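Local coordinates for protein mRNA transport regulator MTR2 (Candida albicans, PDB 1Q42) that takes part in exporting mRNA from the nucleus to the cytoplasm and interacts with the export factor Mex67, at residues K93-T98 / R134-E139. Numbering follows the deposited sequence.
Sequences KKWLQT and RNRLGE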
loop_
_atom_site.group_PDB
_atom_site.type_symbol
_atom_site.label_atom_id
_atom_site.label_comp_id
_atom_site.label_asym_id
_atom_site.label_seq_id
_atom_site.Cartn_x
_atom_site.Cartn_y
_atom_site.Cartn_z
ATOM N N LYS A 93 5.992 -4.980 -7.467
ATOM C CA LYS A 93 6.761 -4.566 -8.650
ATOM C C LYS A 93 6.100 -3.371 -9.357
ATOM O O LYS A 93 6.783 -2.501 -9.914
ATOM C CB LYS A 93 6.904 -5.735 -9.616
ATOM C CG LYS A 93 7.875 -6.793 -9.160
ATOM C CD LYS A 93 7.995 -7.910 -10.205
ATOM C CE LYS A 93 9.221 -7.778 -11.074
ATOM N NZ LYS A 93 9.601 -9.089 -11.700
ATOM N N LYS A 94 4.774 -3.327 -9.322
ATOM C CA LYS A 94 4.015 -2.238 -9.925
ATOM C C LYS A 94 4.180 -0.984 -9.103
ATOM O O LYS A 94 4.398 0.098 -9.644
ATOM C CB LYS A 94 2.517 -2.573 -9.988
ATOM C CG LYS A 94 2.123 -3.401 -11.195
ATOM C CD LYS A 94 0.673 -3.882 -11.083
ATOM C CE LYS A 94 -0.084 -3.683 -12.382
ATOM N NZ LYS A 94 0.327 -4.672 -13.411
ATOM N N TRP A 95 4.020 -1.130 -7.791
ATOM C CA TRP A 95 4.045 0.032 -6.871
ATOM C C TRP A 95 5.439 0.642 -6.806
ATOM O O TRP A 95 5.598 1.872 -6.701
ATOM C CB TRP A 95 3.533 -0.365 -5.462
ATOM C CG TRP A 95 3.333 0.819 -4.587
ATOM C CD1 TRP A 95 4.124 1.227 -3.553
ATOM C CD2 TRP A 95 2.299 1.805 -4.714
ATOM N NE1 TRP A 95 3.651 2.414 -3.036
ATOM C CE2 TRP A 95 2.523 2.781 -3.720
ATOM C CE3 TRP A 95 1.188 1.951 -5.556
ATOM C CZ2 TRP A 95 1.682 3.892 -3.543
ATOM C CZ3 TRP A 95 0.354 3.059 -5.385
ATOM C CH2 TRP A 95 0.604 4.012 -4.384
ATOM N N LEU A 96 6.449 -0.208 -6.935
ATOM C CA LEU A 96 7.846 0.214 -6.936
ATOM C C LEU A 96 8.140 1.266 -8.011
ATOM O O LEU A 96 9.019 2.137 -7.826
ATOM C CB LEU A 96 8.732 -1.021 -7.153
ATOM C CG LEU A 96 10.230 -0.777 -7.324
ATOM C CD1 LEU A 96 10.814 -0.286 -6.021
ATOM C CD2 LEU A 96 10.881 -2.071 -7.785
ATOM N N GLN A 97 7.426 1.180 -9.134
ATOM C CA GLN A 97 7.630 2.105 -10.255
ATOM C C GLN A 97 6.984 3.489 -10.073
ATOM O O GLN A 97 7.273 4.406 -10.847
ATOM C CB GLN A 97 7.170 1.485 -11.580
ATOM C CG GLN A 97 7.825 0.156 -11.949
ATOM C CD GLN A 97 9.351 0.174 -11.854
ATOM O OE1 GLN A 97 10.009 0.926 -12.566
ATOM N NE2 GLN A 97 9.909 -0.652 -10.963
ATOM N N THR A 98 6.154 3.670 -9.049
ATOM C CA THR A 98 5.630 5.001 -8.734
ATOM C C THR A 98 6.721 5.866 -8.101
ATOM O O THR A 98 7.630 5.359 -7.447
ATOM C CB THR A 98 4.400 4.955 -7.768
ATOM O OG1 THR A 98 4.763 4.399 -6.487
ATOM C CG2 THR A 98 3.291 4.058 -8.291
ATOM N N ARG A 134 13.189 11.973 -9.412
ATOM C CA ARG A 134 13.858 10.802 -8.855
ATOM C C ARG A 134 12.854 9.666 -8.613
ATOM O O ARG A 134 11.697 9.916 -8.255
ATOM C CB ARG A 134 14.548 11.159 -7.539
ATOM C CG ARG A 134 15.759 12.082 -7.722
ATOM C CD ARG A 134 16.557 12.269 -6.459
ATOM N NE ARG A 134 15.761 12.890 -5.404
ATOM C CZ ARG A 134 15.391 14.166 -5.378
ATOM N NH1 ARG A 134 14.667 14.612 -4.368
ATOM N NH2 ARG A 134 15.743 15.016 -6.344
ATOM N N ASN A 135 13.307 8.430 -8.815
ATOM C CA ASN A 135 12.516 7.244 -8.473
ATOM C C ASN A 135 12.678 6.928 -6.981
ATOM O O ASN A 135 13.267 7.725 -6.243
ATOM C CB ASN A 135 12.867 6.054 -9.383
ATOM C CG ASN A 135 14.262 5.493 -9.134
ATOM O OD1 ASN A 135 14.869 5.732 -8.089
ATOM N ND2 ASN A 135 14.766 4.724 -10.093
ATOM N N ARG A 136 12.146 5.791 -6.525
ATOM C CA ARG A 136 12.132 5.500 -5.093
ATOM C C ARG A 136 13.485 5.084 -4.549
ATOM O O ARG A 136 13.676 5.073 -3.345
ATOM C CB ARG A 136 11.091 4.429 -4.747
ATOM C CG ARG A 136 9.686 4.966 -4.735
ATOM C CD ARG A 136 8.635 3.852 -4.729
ATOM N NE ARG A 136 7.279 4.376 -4.633
ATOM C CZ ARG A 136 6.565 4.460 -3.532
ATOM N NH1 ARG A 136 7.074 4.120 -2.354
ATOM N NH2 ARG A 136 5.318 4.946 -3.603
ATOM N N LEU A 137 14.410 4.738 -5.433
ATOM C CA LEU A 137 15.786 4.465 -5.032
ATOM C C LEU A 137 16.683 5.701 -5.162
ATOM O O LEU A 137 17.892 5.600 -4.993
ATOM C CB LEU A 137 16.345 3.309 -5.858
ATOM C CG LEU A 137 15.537 2.008 -5.839
ATOM C CD1 LEU A 137 16.230 0.969 -6.701
ATOM C CD2 LEU A 137 15.318 1.470 -4.434
ATOM N N GLY A 138 16.087 6.861 -5.455
ATOM C CA GLY A 138 16.802 8.127 -5.498
ATOM C C GLY A 138 17.550 8.413 -6.790
ATOM O O GLY A 138 18.397 9.313 -6.834
ATOM N N GLU A 139 17.219 7.680 -7.847
ATOM C CA GLU A 139 17.948 7.739 -9.111
ATOM C C GLU A 139 17.200 8.584 -10.137
ATOM O O GLU A 139 15.979 8.523 -10.221
ATOM C CB GLU A 139 18.152 6.323 -9.663
ATOM C CG GLU A 139 18.840 5.372 -8.691
ATOM C CD GLU A 139 18.577 3.907 -8.996
ATOM O OE1 GLU A 139 19.263 3.046 -8.398
ATOM O OE2 GLU A 139 17.698 3.605 -9.835
HETATM O O HOH W 1 10.103 4.687 -8.198
#
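Where helix 87-96 gives way to the loop that follows it in this NTF2-like fold, Arg136 reaches in from a type I beta turn (Asn135 to Gly138) in the loop linking strands 118-129 and 164-173. With its chain extended from CG to NE, Arg136 lies alongside Thr98 and brings its guanidinium up to Thr98 and Trp95. Arg136 NH2 donates to Thr98 OG1 at 3.0 Å, somewhat tilted from the guanidinium plane, while NE makes two weak, bent bonds, to Thr98 OG1 and to Thr98 O. The threonine hydroxyl is itself committed: Thr98 OG1 gives its proton to Trp95 O at 2.7 Å, in the carbonyl plane, leaving its oxygen to accept from the arginine.

In the fold, this ties the helix end to the loop at a point where the helix packs beside the sheet, Trp95 touching strand 101-113 and meeting Tyr188 edge-to-face. Trp95 NE1 comes within 3.1 Å of Arg136 NH2, over one face of the guanidinium, but both are donors and are not bonded to each other. Their planes stand 54° apart, so this is no flat stack. Instead, Trp95 NE1 and Arg136 NH1 both donate to Leu40 O; Arg136 NH1 also bonds Tyr58 OH, and NH2 bonds Ser101 OG.

Nearer the backbone, one water bridges the two segments, donating to Leu96 O and Thr98 O and accepting from Arg136 N at 2.9 Å. Asn135 holds its own turn together: OD1 accepts from Leu137 N, an Asx turn, and from Glu139 N on the opposite face of the amide, while ND2 reaches Glu139 OE2 in a nearly straight bond (174°).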